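Local coordinates for hypothetical protein TTHA1785 (Thermus thermophilus, PDB 2EPG) that probably joins RNA ends in a GTP- and manganese-dependent reaction, as a tRNA-splicing ligase of the RtcB family, at residues P64-P69 against A88-E93; R112-H117 against H329-L334; P188-D193 against M297-N302. All coordinates share one frame; numbering follows the deposited sequence.

Contact 1. Residues P64-P69 against A88-E93; sequences PGIVEP and AAFDPE
With CG anti to its own carbonyl carbon (chi1 -73°), Phe90 turns its ring back toward residues 64-69, where Ile66, whose CG1 stands anti to the backbone N (chi1 -179°), lays that branch over one face of the ring, toward its rim. The same two residues form an isolated beta bridge, in which a loop borrows strand-like bonding for one residue pair. Ile66 and Phe90 sit opposite each other, and the bonds run through their neighbours: Val67 N donates to Ala89 O at 2.8 Å, Asp91 N to Gly65 O at 3.0 Å. The touching parts of the two segments run 103° apart, and a single water carries on where direct bonding stops, accepting from Ala89 N at 2.8 Å and donating to the carbonyls of Val67 and Pro69. The loop is thus held against strand 86-90 just before it enters strand 70-73, a partner of that same strand, while backbone bonds join Phe90 to Leu353 of strand 350-357. Pro64 O approaches the ring at its edge, in plane, 3.3 Å from Phe90 CD2; Ile66 CB comes within 3.6 Å of CE2. Cutting Phe90 back to an alanine would probably leave Ile66 CG1 and CB without their aromatic cover. Val67 meets the other flank of the strand, its CB 4.1 Å from Ala89 CB and its CG2 alongside Asp91 CB. The carboxylate of Asp91 leads away and closes an Asx turn, Glu93 N donating to Asp91 OD1 at 2.8 Å from the anti side and well out of the carboxylate plane.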
loop_
_atom_site.group_PDB
_atom_site.type_symbol
_atom_site.label_atom_id
_atom_site.label_comp_id
_atom_site.label_asym_id
_atom_site.label_seq_id
_atom_site.Cartn_x
_atom_site.Cartn_y
_atom_site.Cartn_z
ATOM N N PRO A 64 6.694 -13.727 19.376
ATOM C CA PRO A 64 5.643 -13.919 20.388
ATOM C C PRO A 64 4.248 -13.462 19.983
ATOM O O PRO A 64 4.083 -12.393 19.402
ATOM C CB PRO A 64 6.161 -13.121 21.592
ATOM C CG PRO A 64 7.626 -13.006 21.354
ATOM C CD PRO A 64 7.707 -12.779 19.873
ATOM N N GLY A 65 3.248 -14.278 20.312
ATOM C CA GLY A 65 1.870 -13.938 19.995
ATOM C C GLY A 65 1.516 -13.935 18.517
ATOM O O GLY A 65 0.472 -13.400 18.129
ATOM N N ILE A 66 2.364 -14.507 17.671
ATOM C CA ILE A 66 2.017 -14.518 16.262
ATOM C C ILE A 66 0.821 -15.445 16.068
ATOM O O ILE A 66 0.703 -16.450 16.752
ATOM C CB ILE A 66 3.178 -14.989 15.375
ATOM C CG1 ILE A 66 2.736 -14.947 13.909
ATOM C CG2 ILE A 66 3.635 -16.394 15.782
ATOM C CD1 ILE A 66 3.856 -14.759 12.964
ATOM N N VAL A 67 -0.067 -15.076 15.153
ATOM C CA VAL A 67 -1.255 -15.870 14.855
ATOM C C VAL A 67 -0.953 -16.709 13.611
ATOM O O VAL A 67 -0.428 -16.199 12.615
ATOM C CB VAL A 67 -2.484 -14.950 14.601
ATOM C CG1 VAL A 67 -3.741 -15.784 14.269
ATOM C CG2 VAL A 67 -2.738 -14.069 15.840
ATOM N N GLU A 68 -1.258 -18.001 13.675
ATOM C CA GLU A 68 -1.002 -18.884 12.548
ATOM C C GLU A 68 -1.916 -18.561 11.363
ATOM O O GLU A 68 -3.123 -18.379 11.535
ATOM C CB GLU A 68 -1.210 -20.346 12.970
ATOM C CG GLU A 68 -0.780 -21.359 11.921
ATOM C CD GLU A 68 -0.641 -22.757 12.513
ATOM O OE1 GLU A 68 -1.677 -23.430 12.717
ATOM O OE2 GLU A 68 0.506 -23.170 12.795
ATOM N N PRO A 69 -1.350 -18.485 10.141
ATOM C CA PRO A 69 0.074 -18.685 9.866
ATOM C C PRO A 69 0.743 -17.372 9.486
ATOM O O PRO A 69 0.063 -16.401 9.158
ATOM C CB PRO A 69 0.050 -19.619 8.674
ATOM C CG PRO A 69 -1.068 -18.979 7.834
ATOM C CD PRO A 69 -2.142 -18.633 8.903
ATOM N N ALA A 88 1.673 -10.616 8.683
ATOM C CA ALA A 88 1.821 -11.302 9.970
ATOM C C ALA A 88 0.902 -10.681 11.002
ATOM O O ALA A 88 1.034 -9.504 11.329
ATOM C CB ALA A 88 3.288 -11.218 10.451
ATOM N N ALA A 89 -0.026 -11.478 11.515
ATOM C CA ALA A 89 -0.976 -11.007 12.506
ATOM C C ALA A 89 -0.477 -11.386 13.906
ATOM O O ALA A 89 0.064 -12.485 14.107
ATOM C CB ALA A 89 -2.353 -11.623 12.233
ATOM N N PHE A 90 -0.633 -10.459 14.854
ATOM C CA PHE A 90 -0.209 -10.662 16.235
ATOM C C PHE A 90 -1.350 -10.362 17.206
ATOM O O PHE A 90 -2.022 -9.338 17.075
ATOM C CB PHE A 90 1.001 -9.778 16.538
ATOM C CG PHE A 90 2.278 -10.259 15.882
ATOM C CD1 PHE A 90 2.607 -9.870 14.585
ATOM C CD2 PHE A 90 3.130 -11.126 16.555
ATOM C CE1 PHE A 90 3.768 -10.335 13.968
ATOM C CE2 PHE A 90 4.296 -11.601 15.944
ATOM C CZ PHE A 90 4.617 -11.206 14.654
ATOM N N ASP A 91 -1.576 -11.257 18.169
ATOM C CA ASP A 91 -2.661 -11.083 19.128
ATOM C C ASP A 91 -2.188 -10.427 20.428
ATOM O O ASP A 91 -1.430 -11.023 21.196
ATOM C CB ASP A 91 -3.297 -12.439 19.456
ATOM C CG ASP A 91 -4.580 -12.303 20.259
ATOM O OD1 ASP A 91 -4.758 -11.299 20.965
ATOM O OD2 ASP A 91 -5.415 -13.220 20.197
ATOM N N PRO A 92 -2.661 -9.204 20.705
ATOM C CA PRO A 92 -2.276 -8.468 21.919
ATOM C C PRO A 92 -2.550 -9.258 23.194
ATOM O O PRO A 92 -1.770 -9.205 24.142
ATOM C CB PRO A 92 -3.136 -7.198 21.858
ATOM C CG PRO A 92 -3.502 -7.079 20.415
ATOM C CD PRO A 92 -3.747 -8.506 20.002
ATOM N N GLU A 93 -3.661 -9.989 23.204
ATOM C CA GLU A 93 -4.058 -10.774 24.364
ATOM C C GLU A 93 -3.188 -11.990 24.597
ATOM O O GLU A 93 -3.269 -12.625 25.650
ATOM C CB GLU A 93 -5.510 -11.234 24.220
ATOM C CG GLU A 93 -6.488 -10.094 24.293
ATOM C CD GLU A 93 -6.199 -9.211 25.480
ATOM O OE1 GLU A 93 -5.548 -8.158 25.303
ATOM O OE2 GLU A 93 -6.606 -9.590 26.599
HETATM O O HOH W 1 0.432 -14.194 11.043
#

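Contact 2. Residues R112-H117 against H329-L334; sequences RLLASH and HGLRVL
Ala115 and Arg332 exchange two backbone bonds: Ala115 N gives its hydrogen to Arg332 O at 2.8 Å, nearly along the C=O axis, and Arg332 N returns one to Ala115 O at 3.0 Å, from a position tilted 33° from the carbonyl plane. Ala115 O also lies near Gly330 O, but both are acceptors and no bond joins them. Leu334 N satisfies Leu113 O at 2.9 Å, and His117 N reaches His329 O, a bond less certain because that oxygen is crowded in the model. These bonds define an antiparallel pairing, with Ala115-Arg332 the hydrogen-bonded pair and Leu114-Val333 the non-hydrogen-bonded one. Strand 110-119 bonds on its other edge to strand 240-247, so the backbone of Leu114 is served by Val243 and that of Ser116 by Val241. Buried polar ends look outside for partners. Arg112 forms a salt bridge from NE to Asp336 and a hydrogen bond from NH1 to Gln309, while its bend at chi3 (-64°) brings NH2 within 3.4 Å of Val333 CG2. Ser116 OG is bonded to Val241 O and Leu118 N. At the helix end, His329 ND1 accepts a hydrogen bond from Leu331 N in the ring plane, and NE2 is hydrogen-bonded to Glu320. Gly330, of positive phi, sets its CA over one face of the His117 ring, a CH-pi contact where any CB would collide with ND1. Leu114 CB touches Leu331 CD2 on the side covered by helix 288-321; Leu334 CD1 lies 4.1 Å from both Ala115 CB and Leu113 CD2.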
loop_
_atom_site.group_PDB
_atom_site.type_symbol
_atom_site.label_atom_id
_atom_site.label_comp_id
_atom_site.label_asym_id
_atom_site.label_seq_id
_atom_site.Cartn_x
_atom_site.Cartn_y
_atom_site.Cartn_z
ATOM N N ARG A 112 -3.164 5.491 -4.842
ATOM C CA ARG A 112 -4.487 6.052 -5.018
ATOM C C ARG A 112 -4.777 5.991 -6.518
ATOM O O ARG A 112 -3.908 6.325 -7.341
ATOM C CB ARG A 112 -4.574 7.507 -4.564
ATOM C CG ARG A 112 -5.909 8.142 -4.972
ATOM C CD ARG A 112 -6.194 9.514 -4.370
ATOM N NE ARG A 112 -6.336 9.522 -2.914
ATOM C CZ ARG A 112 -7.016 10.457 -2.252
ATOM N NH1 ARG A 112 -7.109 10.437 -0.928
ATOM N NH2 ARG A 112 -7.647 11.400 -2.924
ATOM N N LEU A 113 -5.982 5.552 -6.872
ATOM C CA LEU A 113 -6.372 5.509 -8.270
ATOM C C LEU A 113 -7.596 6.400 -8.494
ATOM O O LEU A 113 -8.639 6.219 -7.851
ATOM C CB LEU A 113 -6.706 4.077 -8.722
ATOM C CG LEU A 113 -7.085 3.915 -10.207
ATOM C CD1 LEU A 113 -5.887 4.247 -11.107
ATOM C CD2 LEU A 113 -7.505 2.484 -10.484
ATOM N N LEU A 114 -7.449 7.371 -9.393
ATOM C CA LEU A 114 -8.548 8.252 -9.749
ATOM C C LEU A 114 -9.114 7.686 -11.065
ATOM O O LEU A 114 -8.355 7.213 -11.917
ATOM C CB LEU A 114 -8.045 9.693 -9.981
ATOM C CG LEU A 114 -7.281 10.416 -8.862
ATOM C CD1 LEU A 114 -6.959 11.855 -9.284
ATOM C CD2 LEU A 114 -8.123 10.415 -7.595
ATOM N N ALA A 115 -10.436 7.724 -11.208
ATOM C CA ALA A 115 -11.111 7.240 -12.408
ATOM C C ALA A 115 -11.892 8.415 -12.991
ATOM O O ALA A 115 -12.659 9.056 -12.277
ATOM C CB ALA A 115 -12.064 6.101 -12.046
ATOM N N SER A 116 -11.722 8.691 -14.278
ATOM C CA SER A 116 -12.403 9.832 -14.894
ATOM C C SER A 116 -13.501 9.455 -15.893
ATOM O O SER A 116 -13.711 8.274 -16.178
ATOM C CB SER A 116 -11.390 10.695 -15.630
ATOM O OG SER A 116 -11.026 10.061 -16.847
ATOM N N HIS A 117 -14.196 10.475 -16.403
ATOM C CA HIS A 117 -15.242 10.293 -17.413
ATOM C C HIS A 117 -14.632 10.321 -18.815
ATOM O O HIS A 117 -15.315 10.048 -19.791
ATOM C CB HIS A 117 -16.279 11.417 -17.349
ATOM C CG HIS A 117 -17.207 11.323 -16.185
ATOM N ND1 HIS A 117 -17.860 12.421 -15.667
ATOM C CD2 HIS A 117 -17.618 10.260 -15.455
ATOM C CE1 HIS A 117 -18.635 12.039 -14.666
ATOM N NE2 HIS A 117 -18.506 10.732 -14.517
ATOM N N HIS A 329 -13.816 16.001 -16.820
ATOM C CA HIS A 329 -12.941 14.961 -16.303
ATOM C C HIS A 329 -13.544 14.072 -15.234
ATOM O O HIS A 329 -13.214 12.900 -15.169
ATOM C CB HIS A 329 -11.597 15.559 -15.849
ATOM C CG HIS A 329 -11.669 16.425 -14.628
ATOM N ND1 HIS A 329 -12.076 15.954 -13.398
ATOM C CD2 HIS A 329 -11.297 17.714 -14.430
ATOM C CE1 HIS A 329 -11.947 16.911 -12.495
ATOM N NE2 HIS A 329 -11.477 17.989 -13.095
ATOM N N GLY A 330 -14.445 14.616 -14.423
ATOM C CA GLY A 330 -15.067 13.833 -13.366
ATOM C C GLY A 330 -14.114 12.886 -12.648
ATOM O O GLY A 330 -14.463 11.732 -12.428
ATOM N N LEU A 331 -12.923 13.371 -12.284
ATOM C CA LEU A 331 -11.921 12.559 -11.593
ATOM C C LEU A 331 -12.313 12.181 -10.158
ATOM O O LEU A 331 -12.162 12.967 -9.226
ATOM C CB LEU A 331 -10.578 13.291 -11.589
ATOM C CG LEU A 331 -9.799 13.181 -12.906
ATOM C CD1 LEU A 331 -8.816 14.346 -13.054
ATOM C CD2 LEU A 331 -9.072 11.833 -12.933
ATOM N N ARG A 332 -12.818 10.969 -9.981
ATOM C CA ARG A 332 -13.226 10.539 -8.655
ATOM C C ARG A 332 -12.241 9.535 -8.109
ATOM O O ARG A 332 -11.532 8.885 -8.876
ATOM C CB ARG A 332 -14.611 9.889 -8.699
ATOM C CG ARG A 332 -15.700 10.744 -9.327
ATOM C CD ARG A 332 -17.026 10.008 -9.269
ATOM N NE ARG A 332 -18.029 10.574 -10.165
ATOM C CZ ARG A 332 -19.219 10.016 -10.381
ATOM N NH1 ARG A 332 -20.085 10.586 -11.215
ATOM N NH2 ARG A 332 -19.539 8.880 -9.758
ATOM N N VAL A 333 -12.199 9.415 -6.783
ATOM C CA VAL A 333 -11.330 8.446 -6.149
ATOM C C VAL A 333 -12.018 7.076 -6.274
ATOM O O VAL A 333 -13.111 6.873 -5.738
ATOM C CB VAL A 333 -11.126 8.773 -4.654
ATOM C CG1 VAL A 333 -10.297 7.683 -3.991
ATOM C CG2 VAL A 333 -10.426 10.159 -4.506
ATOM N N LEU A 334 -11.405 6.159 -7.016
ATOM C CA LEU A 334 -11.953 4.816 -7.152
ATOM C C LEU A 334 -11.618 4.151 -5.818
ATOM O O LEU A 334 -12.498 3.623 -5.129
ATOM C CB LEU A 334 -11.293 4.098 -8.330
ATOM C CG LEU A 334 -11.896 2.741 -8.709
ATOM C CD1 LEU A 334 -11.614 2.462 -10.176
ATOM C CD2 LEU A 334 -11.327 1.644 -7.801
#

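Contact 3. Residues P188-D193 against M297-N302; sequences PWANPD and MAAAAN
Apolar contact between Ala190 and the helix carries the junction; no hydrogen bond joins residues 188-193 to 297-302. The methyl of Ala190 points into the helical surface, with its CB 3.9 Å from Ala298 CB and 4.0 Å from Ala299 CB. Small residues allow a close fit of side chain against backbone as well. Ala298 CB lies only 3.2 Å from Ala190 N, and Ala190 CB lies 3.5 Å from Ala299 N. Trp189 contributes little more than its backbone carbonyl carbon, packed on Ala298 CB, while its indole leads away from the helix.

Polar groups bond within each segment or beyond it. Asn302, one turn on from Ala298, faces the loop beside Ala190. Within the helix, Ala301 N donates to the backbone O of Met297, which is present as selenomethionine, and Asn302 N to Ala298 O; Ala301 O also accepts from Asn108 ND2. In the loop, Asn191 OD1 accepts from Asp193 N at 2.6 Å, and the backbone of Asn191 bonds to Gln295, earlier in the same helix. Pro192 packs on helix 153-162, and Ala299 touches Leu160 of that helix. The result is a loop crossing an alanine-rich face of the long helix 288-321, away from the predicted GMP and manganese sites, with an Asx turn at Asn191, where a 3-10 segment begins.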
loop_
_atom_site.group_PDB
_atom_site.type_symbol
_atom_site.label_atom_id
_atom_site.label_comp_id
_atom_site.label_asym_id
_atom_site.label_seq_id
_atom_site.Cartn_x
_atom_site.Cartn_y
_atom_site.Cartn_z
ATOM N N PRO A 188 -7.015 5.378 13.528
ATOM C CA PRO A 188 -7.496 5.884 14.817
ATOM C C PRO A 188 -6.525 6.169 15.954
ATOM O O PRO A 188 -6.853 6.944 16.842
ATOM C CB PRO A 188 -8.532 4.842 15.225
ATOM C CG PRO A 188 -7.940 3.569 14.648
ATOM C CD PRO A 188 -7.538 4.024 13.267
ATOM N N TRP A 189 -5.341 5.580 15.955
ATOM C CA TRP A 189 -4.458 5.816 17.092
ATOM C C TRP A 189 -3.390 6.904 16.979
ATOM O O TRP A 189 -2.651 7.154 17.936
ATOM C CB TRP A 189 -3.821 4.485 17.507
ATOM C CG TRP A 189 -4.832 3.475 18.002
ATOM C CD1 TRP A 189 -4.734 2.113 17.927
ATOM C CD2 TRP A 189 -6.084 3.750 18.655
ATOM N NE1 TRP A 189 -5.845 1.523 18.486
ATOM C CE2 TRP A 189 -6.689 2.506 18.941
ATOM C CE3 TRP A 189 -6.754 4.926 19.023
ATOM C CZ2 TRP A 189 -7.932 2.405 19.582
ATOM C CZ3 TRP A 189 -7.991 4.824 19.659
ATOM C CH2 TRP A 189 -8.565 3.572 19.929
ATOM N N ALA A 190 -3.326 7.582 15.837
ATOM C CA ALA A 190 -2.318 8.618 15.641
ATOM C C ALA A 190 -2.173 9.567 16.824
ATOM O O ALA A 190 -3.158 9.981 17.420
ATOM C CB ALA A 190 -2.626 9.415 14.387
ATOM N N ASN A 191 -0.923 9.886 17.155
ATOM C CA ASN A 191 -0.589 10.817 18.224
ATOM C C ASN A 191 0.676 11.544 17.789
ATOM O O ASN A 191 1.768 10.991 17.860
ATOM C CB ASN A 191 -0.295 10.093 19.540
ATOM C CG ASN A 191 0.031 11.054 20.669
ATOM O OD1 ASN A 191 0.496 12.175 20.437
ATOM N ND2 ASN A 191 -0.210 10.620 21.903
ATOM N N PRO A 192 0.556 12.798 17.344
ATOM C CA PRO A 192 1.774 13.497 16.923
ATOM C C PRO A 192 2.834 13.612 18.022
ATOM O O PRO A 192 4.012 13.738 17.725
ATOM C CB PRO A 192 1.259 14.870 16.474
ATOM C CG PRO A 192 -0.190 14.632 16.169
ATOM C CD PRO A 192 -0.613 13.687 17.253
ATOM N N ASP A 193 2.423 13.556 19.287
ATOM C CA ASP A 193 3.384 13.671 20.390
ATOM C C ASP A 193 4.448 12.581 20.360
ATOM O O ASP A 193 5.560 12.786 20.854
ATOM C CB ASP A 193 2.673 13.626 21.746
ATOM C CG ASP A 193 1.762 14.829 21.977
ATOM O OD1 ASP A 193 0.898 14.752 22.881
ATOM O OD2 ASP A 193 1.914 15.851 21.262
HETATM N N MSE A 297 3.275 5.621 14.202
HETATM C CA MSE A 297 3.127 4.983 12.894
HETATM C C MSE A 297 1.793 5.419 12.295
HETATM O O MSE A 297 1.703 5.723 11.116
HETATM C CB MSE A 297 3.179 3.460 13.054
HETATM C CG MSE A 297 3.151 2.695 11.757
HETATM SE SE MSE A 297 1.748 1.344 11.866
HETATM C CE MSE A 297 2.704 -0.005 12.822
ATOM N N ALA A 298 0.761 5.463 13.129
ATOM C CA ALA A 298 -0.551 5.887 12.676
ATOM C C ALA A 298 -0.498 7.334 12.195
ATOM O O ALA A 298 -1.164 7.692 11.222
ATOM C CB ALA A 298 -1.577 5.753 13.815
ATOM N N ALA A 299 0.280 8.161 12.891
ATOM C CA ALA A 299 0.415 9.570 12.522
ATOM C C ALA A 299 1.113 9.646 11.163
ATOM O O ALA A 299 0.726 10.416 10.290
ATOM C CB ALA A 299 1.227 10.332 13.591
ATOM N N ALA A 300 2.135 8.821 10.980
ATOM C CA ALA A 300 2.842 8.804 9.717
ATOM C C ALA A 300 1.874 8.342 8.611
ATOM O O ALA A 300 1.849 8.903 7.517
ATOM C CB ALA A 300 4.033 7.863 9.809
ATOM N N ALA A 301 1.076 7.317 8.901
ATOM C CA ALA A 301 0.132 6.822 7.904
ATOM C C ALA A 301 -0.870 7.913 7.507
ATOM O O ALA A 301 -1.184 8.071 6.335
ATOM C CB ALA A 301 -0.604 5.582 8.443
ATOM N N ASN A 302 -1.370 8.659 8.484
ATOM C CA ASN A 302 -2.336 9.718 8.211
ATOM C C ASN A 302 -1.708 10.799 7.353
ATOM O O ASN A 302 -2.383 11.426 6.534
ATOM C CB ASN A 302 -2.863 10.321 9.528
ATOM C CG ASN A 302 -3.727 9.343 10.304
ATOM O OD1 ASN A 302 -4.017 9.536 11.501
ATOM N ND2 ASN A 302 -4.161 8.291 9.622
#

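How the contacts relate
Contacts 1 and 2 are both buried and both rest on strand bonding, yet they lie on opposite sides of the chain's centre, their centres about 37 Å apart. Contact 1 attaches a loop through one bridge, helped by water and an aromatic ring; contact 2 has a longer register and satisfies its buried charge and hydroxyl from outside. Contact 3 is only partly buried and relies on methyl groups, with no hydrogen bond between its segments. Its helix 288-321 also covers contact 2 farther along, where Leu114 and Leu331 pack on it, and contact 3 is nested in the chain loop that contact 2 closes. The nearest atoms of contacts 2 and 3 are about 9 Å apart.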